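PDB 6IAZ: histone acetyltransferase, ELP3 family from Methanocaldococcus infernus, which acetylates the wobble uridine of tRNA, using acetyl-CoA and S-adenosylmethionine to form 5-carboxymethyluridine at position 34. Local coordinates for residues Arg400-Pro405 / Thr414-Gln419. Residues are numbered along the deposited sequence; the frame is centred on the assembly and turned at random.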
ATOM      1  N   ARG A 400       4.707   6.097  14.390  1.00 28.82           N
ATOM      2  CA  ARG A 400       3.422   6.310  15.046  1.00 27.48           C
ATOM      3  C   ARG A 400       3.510   6.169  16.558  1.00 28.97           C
ATOM      4  O   ARG A 400       4.124   5.222  17.079  1.00 26.36           O
ATOM      5  CB  ARG A 400       2.374   5.334  14.491  1.00 29.03           C
ATOM      6  CG  ARG A 400       1.021   5.444  15.205  1.00 27.36           C
ATOM      7  CD  ARG A 400      -0.003   4.450  14.631  1.00 29.69           C
ATOM      8  NE  ARG A 400      -1.236   4.477  15.367  1.00 30.21           N
ATOM      9  CZ  ARG A 400      -2.197   5.384  15.211  1.00 27.58           C
ATOM     10  NH1 ARG A 400      -2.078   6.335  14.303  1.00 29.39           N
ATOM     11  NH2 ARG A 400      -3.282   5.331  15.966  1.00 29.94           N
ATOM     12  N   ASP A 401       2.866   7.116  17.256  1.00 26.82           N
ATOM     13  CA  ASP A 401       2.590   7.014  18.675  1.00 28.79           C
ATOM     14  C   ASP A 401       1.204   6.387  18.773  1.00 27.27           C
ATOM     15  O   ASP A 401       0.219   7.044  18.414  1.00 30.22           O
ATOM     16  CB  ASP A 401       2.621   8.387  19.305  1.00 29.75           C
ATOM     17  CG  ASP A 401       2.408   8.372  20.816  1.00 31.25           C
ATOM     18  OD1 ASP A 401       2.360   7.281  21.448  1.00 32.81           O
ATOM     19  OD2 ASP A 401       2.271   9.495  21.350  1.00 34.68           O
ATOM     20  N   PRO A 402       1.077   5.144  19.201  1.00 32.17           N
ATOM     21  CA  PRO A 402      -0.206   4.442  19.064  1.00 29.89           C
ATOM     22  C   PRO A 402      -1.246   4.921  20.071  1.00 32.37           C
ATOM     23  O   PRO A 402      -0.957   5.619  21.047  1.00 27.84           O
ATOM     24  CB  PRO A 402       0.155   2.978  19.278  1.00 29.86           C
ATOM     25  CG  PRO A 402       1.423   3.017  20.094  1.00 33.02           C
ATOM     26  CD  PRO A 402       2.149   4.289  19.750  1.00 25.53           C
ATOM     27  N   TYR A 403      -2.496   4.548  19.788  1.00 28.64           N
ATOM     28  CA  TYR A 403      -3.650   5.042  20.529  1.00 29.54           C
ATOM     29  C   TYR A 403      -4.127   3.958  21.489  1.00 31.22           C
ATOM     30  O   TYR A 403      -3.988   4.103  22.694  1.00 33.01           O
ATOM     31  CB  TYR A 403      -4.755   5.469  19.560  1.00 26.95           C
ATOM     32  CG  TYR A 403      -6.087   5.760  20.182  1.00 31.25           C
ATOM     33  CD1 TYR A 403      -6.205   6.664  21.240  1.00 30.97           C
ATOM     34  CD2 TYR A 403      -7.249   5.156  19.706  1.00 33.40           C
ATOM     35  CE1 TYR A 403      -7.426   6.940  21.805  1.00 35.96           C
ATOM     36  CE2 TYR A 403      -8.477   5.432  20.272  1.00 33.10           C
ATOM     37  CZ  TYR A 403      -8.557   6.330  21.315  1.00 36.92           C
ATOM     38  OH  TYR A 403      -9.761   6.614  21.904  1.00 42.04           O
ATOM     39  N   LYS A 404      -4.648   2.857  20.948  1.00 31.86           N
ATOM     40  CA  LYS A 404      -5.222   1.770  21.741  1.00 33.23           C
ATOM     41  C   LYS A 404      -4.762   0.444  21.143  1.00 35.96           C
ATOM     42  O   LYS A 404      -5.555  -0.302  20.557  1.00 35.39           O
ATOM     43  CB  LYS A 404      -6.747   1.866  21.762  1.00 38.23           C
ATOM     44  CG  LYS A 404      -7.304   2.929  22.729  1.00 39.37           C
ATOM     45  CD  LYS A 404      -8.805   2.758  22.931  1.00 43.60           C
ATOM     46  CE  LYS A 404      -9.332   3.673  24.038  1.00 47.09           C
ATOM     47  NZ  LYS A 404     -10.694   3.232  24.511  1.00 52.45           N
ATOM     48  N   PRO A 405      -3.478   0.131  21.262  1.00 33.40           N
ATOM     49  CA  PRO A 405      -2.992  -1.162  20.768  1.00 35.75           C
ATOM     50  C   PRO A 405      -3.518  -2.320  21.596  1.00 34.60           C
ATOM     51  O   PRO A 405      -3.876  -2.180  22.776  1.00 37.04           O
ATOM     52  CB  PRO A 405      -1.468  -1.039  20.889  1.00 30.63           C
ATOM     53  CG  PRO A 405      -1.251   0.010  21.945  1.00 34.06           C
ATOM     54  CD  PRO A 405      -2.387   0.980  21.771  1.00 35.08           C
ATOM     55  N   THR A 414       5.801   2.457  23.840  1.00 36.24           N
ATOM     56  CA  THR A 414       6.282   1.934  22.566  1.00 37.79           C
ATOM     57  C   THR A 414       5.962   2.898  21.434  1.00 32.79           C
ATOM     58  O   THR A 414       4.837   3.409  21.357  1.00 29.50           O
ATOM     59  CB  THR A 414       5.629   0.573  22.287  1.00 34.73           C
ATOM     60  OG1 THR A 414       5.897  -0.328  23.382  1.00 34.05           O
ATOM     61  CG2 THR A 414       6.111  -0.009  20.985  1.00 37.03           C
ATOM     62  N   MET A 415       6.955   3.170  20.575  1.00 36.46           N
ATOM     63  CA  MET A 415       6.702   3.787  19.271  1.00 31.63           C
ATOM     64  C   MET A 415       6.732   2.699  18.196  1.00 32.75           C
ATOM     65  O   MET A 415       7.428   1.686  18.336  1.00 33.20           O
ATOM     66  CB  MET A 415       7.731   4.848  18.847  1.00 37.61           C
ATOM     67  CG  MET A 415       7.762   6.163  19.591  1.00 43.21           C
ATOM     68  SD  MET A 415       6.391   7.328  19.509  1.00 35.21           S
ATOM     69  CE  MET A 415       6.636   8.283  18.070  1.00 39.33           C
ATOM     70  N   LEU A 416       6.020   2.941  17.094  1.00 30.99           N
ATOM     71  CA  LEU A 416       5.918   1.989  15.995  1.00 31.43           C
ATOM     72  C   LEU A 416       6.509   2.587  14.721  1.00 29.33           C
ATOM     73  O   LEU A 416       6.061   3.656  14.263  1.00 28.32           O
ATOM     74  CB  LEU A 416       4.461   1.604  15.746  1.00 33.10           C
ATOM     75  CG  LEU A 416       3.707   1.024  16.950  1.00 35.12           C
ATOM     76  CD1 LEU A 416       2.277   0.772  16.543  1.00 35.14           C
ATOM     77  CD2 LEU A 416       4.365  -0.246  17.463  1.00 35.26           C
ATOM     78  N   VAL A 417       7.481   1.893  14.139  1.00 28.72           N
ATOM     79  CA  VAL A 417       7.954   2.188  12.787  1.00 25.33           C
ATOM     80  C   VAL A 417       7.088   1.349  11.858  1.00 28.39           C
ATOM     81  O   VAL A 417       7.331   0.156  11.681  1.00 25.79           O
ATOM     82  CB  VAL A 417       9.437   1.882  12.603  1.00 30.25           C
ATOM     83  CG1 VAL A 417       9.799   2.062  11.132  1.00 29.76           C
ATOM     84  CG2 VAL A 417      10.284   2.806  13.452  1.00 31.78           C
ATOM     85  N   ARG A 418       6.058   1.965  11.288  1.00 24.13           N
ATOM     86  CA  ARG A 418       5.146   1.261  10.383  1.00 26.45           C
ATOM     87  C   ARG A 418       5.718   1.058   8.988  1.00 30.05           C
ATOM     88  O   ARG A 418       5.331   0.095   8.312  1.00 26.63           O
ATOM     89  CB  ARG A 418       3.809   2.025  10.340  1.00 29.10           C
ATOM     90  CG  ARG A 418       3.278   2.414  11.764  1.00 29.73           C
ATOM     91  CD  ARG A 418       2.079   3.435  11.691  1.00 32.79           C
ATOM     92  NE  ARG A 418       1.307   2.982  10.597  1.00 39.88           N
ATOM     93  CZ  ARG A 418       0.970   3.662   9.522  1.00 30.83           C
ATOM     94  NH1 ARG A 418       1.186   4.961   9.380  1.00 30.28           N
ATOM     95  NH2 ARG A 418       0.319   3.007   8.607  1.00 30.10           N
ATOM     96  N   GLN A 419       6.663   1.889   8.555  1.00 26.77           N
ATOM     97  CA  GLN A 419       7.239   1.726   7.233  1.00 27.29           C
ATOM     98  C   GLN A 419       8.554   2.492   7.142  1.00 27.79           C
ATOM     99  O   GLN A 419       8.677   3.594   7.681  1.00 28.81           O
ATOM    100  CB  GLN A 419       6.294   2.250   6.145  1.00 28.87           C
ATOM    101  CG  GLN A 419       6.869   2.139   4.706  1.00 31.10           C
ATOM    102  CD  GLN A 419       5.803   2.242   3.657  1.00 31.83           C
ATOM    103  OE1 GLN A 419       4.789   2.898   3.860  1.00 30.95           O
ATOM    104  NE2 GLN A 419       6.020   1.565   2.507  1.00 32.76           N
TER
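Arg400 and Leu416 form an antiparallel hydrogen-bonded pair in the mixed sheet of the GNAT acetyltransferase domain. Arg400 N donates to Leu416 O at 2.8 Å, and Leu416 N returns a bond to Arg400 O at 3.0 Å. Arg418 lies beside this pair, and its CD packs against Arg400 CB at 3.4 Å. With CG anti to the backbone N (chi1 176°), the extended Arg400 chain runs on past Arg418, so that Arg400 CD also lies 3.7 Å from Arg418 CD. The two guanidinium planes are nearly perpendicular, 88° apart.

Beyond Asp401 the chain leaves the strand. Pro402 CB rests on Leu416 CD1 at 4.1 Å. At the Thr414 end of 414-419, Pro402 CD lies 3.3 Å from Thr414 O. Met415 folds back at chi2 and chi3, which sets SD alongside Asp401 CA and CB and brings CE near the Arg400-Asp401 peptide. With an alanine here, the SD and CE contacts go, and a gap would probably open beside Asp401.

Further along, Arg418 and Gln419 both face Arg398 in a classic beta bulge. Gln419 probably belongs to the acetyl-CoA site, so the strand probably leads into that site. Glu380 forms salt bridges with both arginines, which probably eases their like charges. Asp220 also pairs with Arg400, and Arg418 NH2 meets Asp257 OD2 in a further salt bridge.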